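Local coordinates for protein sorting nexin-3 (Saccharomyces cerevisiae, PDB 1OCS) that binds phosphatidylinositol 3-phosphate through its PX domain and helps retrieve late Golgi membrane proteins from the prevacuolar compartment, at residues F35-P43 / R128-A139; R81-R89 / M105-I113. All coordinates share one frame; numbering follows the deposited sequence.

Contact 1 (F35-P43 / R128-A139); sequences FLEIEVHNP and RQGLNTWMQSVA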
loop_
_atom_site.group_PDB
_atom_site.type_symbol
_atom_site.label_atom_id
_atom_site.label_comp_id
_atom_site.label_asym_id
_atom_site.label_seq_id
_atom_site.Cartn_x
_atom_site.Cartn_y
_atom_site.Cartn_z
ATOM N N PHE A 35 0.810 0.271 -18.131
ATOM C CA PHE A 35 0.341 -0.849 -17.335
ATOM C C PHE A 35 0.911 -0.721 -15.935
ATOM O O PHE A 35 1.956 -0.099 -15.727
ATOM C CB PHE A 35 0.780 -2.190 -17.948
ATOM C CG PHE A 35 2.224 -2.546 -17.682
ATOM C CD1 PHE A 35 2.590 -3.206 -16.510
ATOM C CD2 PHE A 35 3.219 -2.204 -18.594
ATOM C CE1 PHE A 35 3.933 -3.521 -16.251
ATOM C CE2 PHE A 35 4.558 -2.512 -18.345
ATOM C CZ PHE A 35 4.915 -3.171 -17.172
ATOM N N LEU A 36 0.199 -1.297 -14.978
ATOM C CA LEU A 36 0.642 -1.319 -13.597
ATOM C C LEU A 36 0.079 -2.586 -12.981
ATOM O O LEU A 36 -1.133 -2.815 -12.993
ATOM C CB LEU A 36 0.160 -0.086 -12.816
ATOM C CG LEU A 36 0.691 -0.041 -11.369
ATOM C CD1 LEU A 36 0.856 1.406 -10.897
ATOM C CD2 LEU A 36 -0.260 -0.811 -10.450
ATOM N N GLU A 37 0.976 -3.421 -12.477
ATOM C CA GLU A 37 0.603 -4.664 -11.824
ATOM C C GLU A 37 0.980 -4.462 -10.364
ATOM O O GLU A 37 2.040 -3.916 -10.065
ATOM C CB GLU A 37 1.418 -5.834 -12.390
ATOM C CG GLU A 37 1.304 -6.005 -13.896
ATOM C CD GLU A 37 2.471 -6.780 -14.479
ATOM O OE1 GLU A 37 2.539 -6.906 -15.717
ATOM O OE2 GLU A 37 3.322 -7.260 -13.697
ATOM N N ILE A 38 0.121 -4.881 -9.449
ATOM C CA ILE A 38 0.457 -4.729 -8.047
ATOM C C ILE A 38 -0.246 -5.761 -7.199
ATOM O O ILE A 38 -1.385 -6.159 -7.476
ATOM C CB ILE A 38 0.123 -3.311 -7.528
ATOM C CG1 ILE A 38 0.775 -3.100 -6.158
ATOM C CG2 ILE A 38 -1.387 -3.117 -7.445
ATOM C CD1 ILE A 38 0.925 -1.631 -5.775
ATOM N N GLU A 39 0.456 -6.203 -6.165
ATOM C CA GLU A 39 -0.076 -7.193 -5.256
ATOM C C GLU A 39 0.478 -6.971 -3.856
ATOM O O GLU A 39 1.615 -6.526 -3.687
ATOM C CB GLU A 39 0.296 -8.597 -5.747
ATOM C CG GLU A 39 -0.128 -9.720 -4.811
ATOM C CD GLU A 39 0.206 -11.102 -5.357
ATOM O OE1 GLU A 39 -0.077 -12.103 -4.660
ATOM O OE2 GLU A 39 0.749 -11.182 -6.483
ATOM N N VAL A 40 -0.349 -7.258 -2.859
ATOM C CA VAL A 40 0.049 -7.148 -1.463
ATOM C C VAL A 40 -0.009 -8.582 -0.964
ATOM O O VAL A 40 -1.042 -9.237 -1.068
ATOM C CB VAL A 40 -0.933 -6.273 -0.656
ATOM C CG1 VAL A 40 -0.485 -6.197 0.808
ATOM C CG2 VAL A 40 -0.995 -4.873 -1.263
ATOM N N HIS A 41 1.104 -9.080 -0.446
ATOM C CA HIS A 41 1.154 -10.451 0.030
ATOM C C HIS A 41 2.337 -10.624 0.977
ATOM O O HIS A 41 2.872 -9.649 1.502
ATOM C CB HIS A 41 1.308 -11.390 -1.172
ATOM C CG HIS A 41 2.669 -11.348 -1.792
ATOM N ND1 HIS A 41 3.306 -10.166 -2.101
ATOM C CD2 HIS A 41 3.530 -12.338 -2.123
ATOM C CE1 HIS A 41 4.505 -10.429 -2.590
ATOM N NE2 HIS A 41 4.665 -11.740 -2.614
ATOM N N ASN A 42 2.736 -11.871 1.199
ATOM C CA ASN A 42 3.876 -12.174 2.061
ATOM C C ASN A 42 3.829 -11.467 3.421
ATOM O O ASN A 42 4.783 -10.793 3.815
ATOM C CB ASN A 42 5.172 -11.795 1.338
ATOM C CG ASN A 42 6.414 -12.314 2.043
ATOM O OD1 ASN A 42 7.504 -11.760 1.883
ATOM N ND2 ASN A 42 6.263 -13.390 2.808
ATOM N N PRO A 43 2.718 -11.605 4.157
ATOM C CA PRO A 43 2.661 -10.942 5.462
ATOM C C PRO A 43 3.678 -11.576 6.407
ATOM O O PRO A 43 3.925 -12.785 6.342
ATOM C CB PRO A 43 1.221 -11.183 5.906
ATOM C CG PRO A 43 0.902 -12.513 5.280
ATOM C CD PRO A 43 1.482 -12.362 3.893
ATOM N N ARG A 128 -4.354 -8.991 4.640
ATOM C CA ARG A 128 -3.586 -9.220 3.421
ATOM C C ARG A 128 -4.521 -9.165 2.213
ATOM O O ARG A 128 -4.282 -8.417 1.269
ATOM C CB ARG A 128 -2.901 -10.584 3.469
ATOM C CG ARG A 128 -1.874 -10.793 2.370
ATOM C CD ARG A 128 -1.936 -12.207 1.837
ATOM N NE ARG A 128 -3.207 -12.444 1.166
ATOM C CZ ARG A 128 -3.589 -13.612 0.663
ATOM N NH1 ARG A 128 -4.770 -13.718 0.069
ATOM N NH2 ARG A 128 -2.794 -14.674 0.756
ATOM N N GLN A 129 -5.589 -9.963 2.254
ATOM C CA GLN A 129 -6.564 -10.007 1.166
ATOM C C GLN A 129 -7.202 -8.644 0.946
ATOM O O GLN A 129 -7.299 -8.173 -0.184
ATOM C CB GLN A 129 -7.665 -11.031 1.460
ATOM C CG GLN A 129 -7.170 -12.458 1.568
ATOM C CD GLN A 129 -8.293 -13.456 1.787
ATOM O OE1 GLN A 129 -8.044 -14.629 2.067
ATOM N NE2 GLN A 129 -9.535 -12.997 1.655
ATOM N N GLY A 130 -7.647 -8.019 2.033
ATOM C CA GLY A 130 -8.270 -6.714 1.920
ATOM C C GLY A 130 -7.323 -5.677 1.348
ATOM O O GLY A 130 -7.679 -4.931 0.431
ATOM N N LEU A 131 -6.109 -5.627 1.885
ATOM C CA LEU A 131 -5.123 -4.663 1.408
ATOM C C LEU A 131 -4.766 -4.890 -0.059
ATOM O O LEU A 131 -4.541 -3.933 -0.801
ATOM C CB LEU A 131 -3.862 -4.725 2.271
ATOM C CG LEU A 131 -4.024 -4.228 3.715
ATOM C CD1 LEU A 131 -2.747 -4.477 4.477
ATOM C CD2 LEU A 131 -4.370 -2.747 3.727
ATOM N N ASN A 132 -4.703 -6.154 -0.472
ATOM C CA ASN A 132 -4.379 -6.480 -1.857
ATOM C C ASN A 132 -5.450 -5.886 -2.772
ATOM O O ASN A 132 -5.146 -5.185 -3.732
ATOM C CB ASN A 132 -4.313 -8.001 -2.052
ATOM C CG ASN A 132 -3.950 -8.391 -3.478
ATOM O OD1 ASN A 132 -2.839 -8.127 -3.940
ATOM N ND2 ASN A 132 -4.894 -9.012 -4.186
ATOM N N THR A 133 -6.710 -6.161 -2.456
ATOM C CA THR A 133 -7.829 -5.651 -3.242
ATOM C C THR A 133 -7.851 -4.122 -3.247
ATOM O O THR A 133 -8.050 -3.498 -4.292
ATOM C CB THR A 133 -9.172 -6.177 -2.687
ATOM O OG1 THR A 133 -9.215 -7.601 -2.832
ATOM C CG2 THR A 133 -10.347 -5.563 -3.434
ATOM N N TRP A 134 -7.639 -3.527 -2.076
ATOM C CA TRP A 134 -7.636 -2.073 -1.933
ATOM C C TRP A 134 -6.535 -1.438 -2.785
ATOM O O TRP A 134 -6.772 -0.471 -3.509
ATOM C CB TRP A 134 -7.412 -1.697 -0.464
ATOM C CG TRP A 134 -7.608 -0.234 -0.161
ATOM C CD1 TRP A 134 -8.793 0.404 0.064
ATOM C CD2 TRP A 134 -6.586 0.766 -0.042
ATOM N NE1 TRP A 134 -8.574 1.736 0.321
ATOM C CE2 TRP A 134 -7.228 1.987 0.263
ATOM C CE3 TRP A 134 -5.186 0.748 -0.161
ATOM C CZ2 TRP A 134 -6.523 3.184 0.452
ATOM C CZ3 TRP A 134 -4.484 1.938 0.026
ATOM C CH2 TRP A 134 -5.156 3.140 0.332
ATOM N N MET A 135 -5.329 -1.992 -2.693
ATOM C CA MET A 135 -4.191 -1.463 -3.433
ATOM C C MET A 135 -4.385 -1.541 -4.946
ATOM O O MET A 135 -4.036 -0.605 -5.663
ATOM C CB MET A 135 -2.917 -2.209 -3.027
ATOM C CG MET A 135 -1.640 -1.411 -3.195
ATOM S SD MET A 135 -1.674 0.178 -2.314
ATOM C CE MET A 135 -0.931 1.224 -3.535
ATOM N N GLN A 136 -4.943 -2.648 -5.435
ATOM C CA GLN A 136 -5.165 -2.797 -6.872
ATOM C C GLN A 136 -6.221 -1.803 -7.340
ATOM O O GLN A 136 -6.159 -1.291 -8.459
ATOM C CB GLN A 136 -5.601 -4.229 -7.207
ATOM C CG GLN A 136 -4.579 -5.284 -6.784
ATOM C CD GLN A 136 -4.934 -6.681 -7.249
ATOM O OE1 GLN A 136 -6.095 -6.983 -7.528
ATOM N NE2 GLN A 136 -3.934 -7.551 -7.319
ATOM N N SER A 137 -7.182 -1.521 -6.467
ATOM C CA SER A 137 -8.247 -0.577 -6.772
ATOM C C SER A 137 -7.696 0.850 -6.832
ATOM O O SER A 137 -7.988 1.612 -7.758
ATOM C CB SER A 137 -9.337 -0.677 -5.703
ATOM O OG SER A 137 -10.344 0.286 -5.912
ATOM N N VAL A 138 -6.887 1.209 -5.844
ATOM C CA VAL A 138 -6.305 2.541 -5.795
ATOM C C VAL A 138 -5.226 2.757 -6.858
ATOM O O VAL A 138 -5.283 3.731 -7.606
ATOM C CB VAL A 138 -5.717 2.828 -4.396
ATOM C CG1 VAL A 138 -4.879 4.106 -4.423
ATOM C CG2 VAL A 138 -6.862 2.957 -3.380
ATOM N N ALA A 139 -4.253 1.853 -6.924
ATOM C CA ALA A 139 -3.168 1.968 -7.895
ATOM C C ALA A 139 -3.674 1.797 -9.322
ATOM O O ALA A 139 -2.994 2.174 -10.276
ATOM C CB ALA A 139 -2.080 0.924 -7.602
#

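Contact 2 (R81-R89 / M105-I113); sequences RYSDFEFFR and MVPHLPGKI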
loop_
_atom_site.group_PDB
_atom_site.type_symbol
_atom_site.label_atom_id
_atom_site.label_comp_id
_atom_site.label_asym_id
_atom_site.label_seq_id
_atom_site.Cartn_x
_atom_site.Cartn_y
_atom_site.Cartn_z
ATOM N N ARG A 81 3.558 -1.545 6.897
ATOM C CA ARG A 81 2.742 -1.925 8.048
ATOM C C ARG A 81 1.337 -1.451 7.716
ATOM O O ARG A 81 1.155 -0.588 6.857
ATOM C CB ARG A 81 3.178 -1.181 9.312
ATOM C CG ARG A 81 4.578 -1.470 9.837
ATOM C CD ARG A 81 4.920 -0.413 10.887
ATOM N NE ARG A 81 6.116 -0.701 11.675
ATOM C CZ ARG A 81 6.104 -1.114 12.941
ATOM N NH1 ARG A 81 7.249 -1.344 13.575
ATOM N NH2 ARG A 81 4.952 -1.300 13.580
ATOM N N TYR A 82 0.342 -2.000 8.400
ATOM C CA TYR A 82 -1.024 -1.568 8.169
ATOM C C TYR A 82 -1.100 -0.067 8.446
ATOM O O TYR A 82 -1.821 0.664 7.772
ATOM C CB TYR A 82 -1.980 -2.318 9.094
ATOM C CG TYR A 82 -3.425 -1.960 8.864
ATOM C CD1 TYR A 82 -4.051 -0.973 9.625
ATOM C CD2 TYR A 82 -4.161 -2.596 7.864
ATOM C CE1 TYR A 82 -5.382 -0.630 9.396
ATOM C CE2 TYR A 82 -5.487 -2.258 7.628
ATOM C CZ TYR A 82 -6.089 -1.277 8.395
ATOM O OH TYR A 82 -7.399 -0.948 8.147
ATOM N N SER A 83 -0.346 0.396 9.438
ATOM C CA SER A 83 -0.353 1.819 9.766
ATOM C C SER A 83 0.203 2.663 8.616
ATOM O O SER A 83 -0.173 3.824 8.466
ATOM C CB SER A 83 0.444 2.083 11.051
ATOM O OG SER A 83 1.759 1.583 10.956
ATOM N N ASP A 84 1.094 2.089 7.806
ATOM C CA ASP A 84 1.642 2.829 6.672
ATOM C C ASP A 84 0.533 3.043 5.639
ATOM O O ASP A 84 0.465 4.095 5.005
ATOM C CB ASP A 84 2.816 2.079 6.026
ATOM C CG ASP A 84 4.060 2.063 6.906
ATOM O OD1 ASP A 84 4.370 3.097 7.539
ATOM O OD2 ASP A 84 4.735 1.019 6.955
ATOM N N PHE A 85 -0.323 2.037 5.464
ATOM C CA PHE A 85 -1.442 2.139 4.531
ATOM C C PHE A 85 -2.404 3.220 5.031
ATOM O O PHE A 85 -2.955 3.994 4.239
ATOM C CB PHE A 85 -2.192 0.801 4.435
ATOM C CG PHE A 85 -1.521 -0.220 3.548
ATOM C CD1 PHE A 85 -1.857 -0.314 2.199
ATOM C CD2 PHE A 85 -0.574 -1.097 4.065
ATOM C CE1 PHE A 85 -1.260 -1.274 1.374
ATOM C CE2 PHE A 85 0.030 -2.063 3.245
ATOM C CZ PHE A 85 -0.316 -2.148 1.899
ATOM N N GLU A 86 -2.609 3.268 6.345
ATOM C CA GLU A 86 -3.501 4.265 6.929
ATOM C C GLU A 86 -2.960 5.667 6.686
ATOM O O GLU A 86 -3.710 6.585 6.356
ATOM C CB GLU A 86 -3.662 4.040 8.436
ATOM C CG GLU A 86 -4.535 2.851 8.798
ATOM C CD GLU A 86 -4.653 2.660 10.305
ATOM O OE1 GLU A 86 -3.613 2.477 10.978
ATOM O OE2 GLU A 86 -5.790 2.695 10.813
ATOM N N PHE A 87 -1.657 5.831 6.869
ATOM C CA PHE A 87 -1.030 7.123 6.650
ATOM C C PHE A 87 -1.109 7.466 5.164
ATOM O O PHE A 87 -1.380 8.606 4.798
ATOM C CB PHE A 87 0.432 7.089 7.096
ATOM C CG PHE A 87 1.116 8.420 7.009
ATOM C CD1 PHE A 87 0.645 9.505 7.740
ATOM C CD2 PHE A 87 2.225 8.595 6.189
ATOM C CE1 PHE A 87 1.271 10.747 7.655
ATOM C CE2 PHE A 87 2.858 9.836 6.097
ATOM C CZ PHE A 87 2.379 10.911 6.831
ATOM N N PHE A 88 -0.880 6.470 4.313
ATOM C CA PHE A 88 -0.933 6.664 2.864
ATOM C C PHE A 88 -2.317 7.140 2.419
ATOM O O PHE A 88 -2.426 8.054 1.601
ATOM C CB PHE A 88 -0.568 5.355 2.146
ATOM C CG PHE A 88 -0.846 5.366 0.664
ATOM C CD1 PHE A 88 -0.250 6.308 -0.169
ATOM C CD2 PHE A 88 -1.693 4.417 0.100
ATOM C CE1 PHE A 88 -0.493 6.305 -1.546
ATOM C CE2 PHE A 88 -1.943 4.404 -1.273
ATOM C CZ PHE A 88 -1.338 5.353 -2.097
ATOM N N ARG A 89 -3.372 6.527 2.955
ATOM C CA ARG A 89 -4.729 6.923 2.581
ATOM C C ARG A 89 -4.967 8.392 2.925
ATOM O O ARG A 89 -5.531 9.135 2.125
ATOM C CB ARG A 89 -5.776 6.048 3.280
ATOM C CG ARG A 89 -7.218 6.304 2.811
ATOM C CD ARG A 89 -8.207 5.303 3.428
ATOM N NE ARG A 89 -9.542 5.398 2.835
ATOM C CZ ARG A 89 -10.461 6.299 3.177
ATOM N NH1 ARG A 89 -10.207 7.197 4.123
ATOM N NH2 ARG A 89 -11.638 6.311 2.561
ATOM N N MET A 105 -13.174 9.557 -5.295
ATOM C CA MET A 105 -13.317 9.010 -3.957
ATOM C C MET A 105 -12.451 7.790 -3.688
ATOM O O MET A 105 -12.370 6.872 -4.499
ATOM C CB MET A 105 -14.785 8.690 -3.696
ATOM C CG MET A 105 -15.676 9.920 -3.789
ATOM S SD MET A 105 -17.195 9.715 -2.875
ATOM C CE MET A 105 -18.134 8.716 -4.031
ATOM N N VAL A 106 -11.795 7.794 -2.534
ATOM C CA VAL A 106 -10.928 6.694 -2.150
ATOM C C VAL A 106 -11.674 5.769 -1.205
ATOM O O VAL A 106 -12.210 6.211 -0.184
ATOM C CB VAL A 106 -9.658 7.208 -1.442
ATOM C CG1 VAL A 106 -8.763 6.028 -1.048
ATOM C CG2 VAL A 106 -8.918 8.171 -2.350
ATOM N N PRO A 107 -11.717 4.470 -1.530
ATOM C CA PRO A 107 -12.401 3.463 -0.714
ATOM C C PRO A 107 -11.847 3.377 0.702
ATOM O O PRO A 107 -10.689 3.721 0.946
ATOM C CB PRO A 107 -12.144 2.158 -1.472
ATOM C CG PRO A 107 -11.947 2.601 -2.875
ATOM C CD PRO A 107 -11.128 3.856 -2.731
ATOM N N HIS A 108 -12.680 2.905 1.624
ATOM C CA HIS A 108 -12.272 2.709 3.011
ATOM C C HIS A 108 -11.165 1.662 3.011
ATOM O O HIS A 108 -11.172 0.758 2.175
ATOM C CB HIS A 108 -13.430 2.138 3.843
ATOM C CG HIS A 108 -14.479 3.138 4.216
ATOM N ND1 HIS A 108 -15.702 2.767 4.735
ATOM C CD2 HIS A 108 -14.478 4.490 4.193
ATOM C CE1 HIS A 108 -16.407 3.848 5.015
ATOM N NE2 HIS A 108 -15.687 4.907 4.696
ATOM N N LEU A 109 -10.221 1.776 3.943
ATOM C CA LEU A 109 -9.160 0.782 4.060
ATOM C C LEU A 109 -9.836 -0.391 4.754
ATOM O O LEU A 109 -10.520 -0.201 5.750
ATOM C CB LEU A 109 -8.029 1.274 4.962
ATOM C CG LEU A 109 -6.614 1.503 4.430
ATOM C CD1 LEU A 109 -5.679 1.520 5.638
ATOM C CD2 LEU A 109 -6.184 0.415 3.449
ATOM N N PRO A 110 -9.664 -1.614 4.238
ATOM C CA PRO A 110 -10.298 -2.769 4.880
ATOM C C PRO A 110 -9.553 -3.156 6.153
ATOM O O PRO A 110 -8.446 -2.683 6.394
ATOM C CB PRO A 110 -10.190 -3.868 3.818
ATOM C CG PRO A 110 -10.017 -3.105 2.523
ATOM C CD PRO A 110 -9.105 -1.987 2.929
ATOM N N GLY A 111 -10.173 -4.012 6.959
ATOM C CA GLY A 111 -9.552 -4.492 8.183
ATOM C C GLY A 111 -9.145 -3.486 9.241
ATOM O O GLY A 111 -8.248 -3.764 10.034
ATOM N N LYS A 112 -9.786 -2.322 9.263
ATOM C CA LYS A 112 -9.468 -1.306 10.262
ATOM C C LYS A 112 -9.944 -1.777 11.629
ATOM O O LYS A 112 -9.161 -1.870 12.576
ATOM C CB LYS A 112 -10.147 0.026 9.914
ATOM C CG LYS A 112 -9.450 0.829 8.822
ATOM C CD LYS A 112 -10.261 2.057 8.409
ATOM C CE LYS A 112 -11.549 1.667 7.694
ATOM N NZ LYS A 112 -12.387 2.850 7.374
ATOM N N ILE A 113 -11.238 -2.070 11.717
ATOM C CA ILE A 113 -11.846 -2.537 12.956
ATOM C C ILE A 113 -11.140 -3.803 13.433
ATOM O O ILE A 113 -10.723 -4.633 12.624
ATOM C CB ILE A 113 -13.349 -2.850 12.756
ATOM C CG1 ILE A 113 -14.073 -1.613 12.218
ATOM C CG2 ILE A 113 -13.970 -3.312 14.072
ATOM C CD1 ILE A 113 -13.966 -0.392 13.110
#

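Contact 1 (F35-P43 / R128-A139)
Two side-chain amides of helix 128-139, N132 and Q136, hold the backbone of strand 36-43, which runs nearly antiparallel to the helix at 165°, with the axes 6.8 Å apart at closest approach. V40 N gives its hydrogen to N132 OD1 at 2.9 Å; the oxygen receives it in its carbonyl plane, on a lone pair. With CG anti to the backbone N (chi1 -179°), the N132 amide reaches across to the strand, and its OD1 also lies 3.3 Å from CG of E39. One helical turn on, Q136 NE2 donates to I38 O at 2.9 Å, approaching almost end-on to that carbonyl. An alanine in place of N132 would probably leave V40 N without this acceptor and open a gap beside E39 CG.

The apolar contacts lie alongside these bonds. I38 crosses M135 at about a right angle, CD1 standing 3.6 Å from M135 CG, while its CG2 lies against Q136 CG. V40 divides its branches: CG1 meets L131 CB, and CG2 sits 3.7 Å from M135 CB. At the far end L36 CD2 touches A139 CB.

Near P43 the contact is made by aliphatic carbon. R128 CG lies 3.8 Å from H41 CA, and its CD packs on P43 CD, while its guanidinium forms a salt bridge with E125.

Because the two amides engage a backbone N-H and a backbone C=O, they fix the strand's position along the helix through its main chain, whatever side chains it carries there, while I38 and V40 supply the buried apolar contact.

Contact 2 (R81-R89 / M105-I113)
R89 reaches from helix 82-89 to the loop 105-113, where its tip takes hold of two successive backbone carbonyls. CB starts toward the loop, and the chain stays extended as far as NE, with CG anti to the backbone N (chi1 -173°). CG passes 4.2 Å from V106 CG1, the two side chains sliding past each other in opposite directions. CD then comes alongside the loop, 3.9 Å from P107 O. NE makes the main bond, donating to P107 O at 2.8 Å with an N-H...O angle of 163°; the oxygen lies in the guanidinium plane, although the donor is tilted from the plane of the carbonyl. NH2 adds weak bonds to V106 O and P107 O, and it also meets the edge of the H108 ring at CD2. P107 O thus receives NE and, weakly, NH2, which is likely to limit rotation of the guanidinium; W134 NE1 of helix 121-139 is a further, probable donor to the same oxygen.

Nearer the start of the helix, L109 packs against its backbone. CD1 is 3.6 Å from both E86 N and E86 CG, and it also touches F85 CB. Y82 directs its hydroxyl to P110 O, 2.7 Å from OH, with that oxygen at the ring edge, although the hydroxyl's exact position is less certain.

K112, S83 and R81 of these segments belong to the phosphatidylinositol 3-phosphate site, as does R127, which forms a cation-pi contact with Y82 and hydrogen-bonds to G111 O. Helix 121-139 backs the junction, its L131 packing on L109, while V106 rests on helix 93-98.

In the fold
Contact 2 is nested within the chain loop that contact 1 closes: strand 36-46 comes first, then helix 82-89, the loop 105-113, and finally helix 121-139. Their centres are about 12 Å apart, and helix 121-139 joins them, one side against the edge strand of the three-stranded antiparallel sheet and another against the loop. W134 provides a direct bridge, its ring packed on L109, and G130 O of the same helix meets P110 CG. L131 and M135 also reach F85 of helix 82-89. The sheet, both helices and the ligand-site loop therefore form one connected PX domain, with lipid-binding residues on several of these elements.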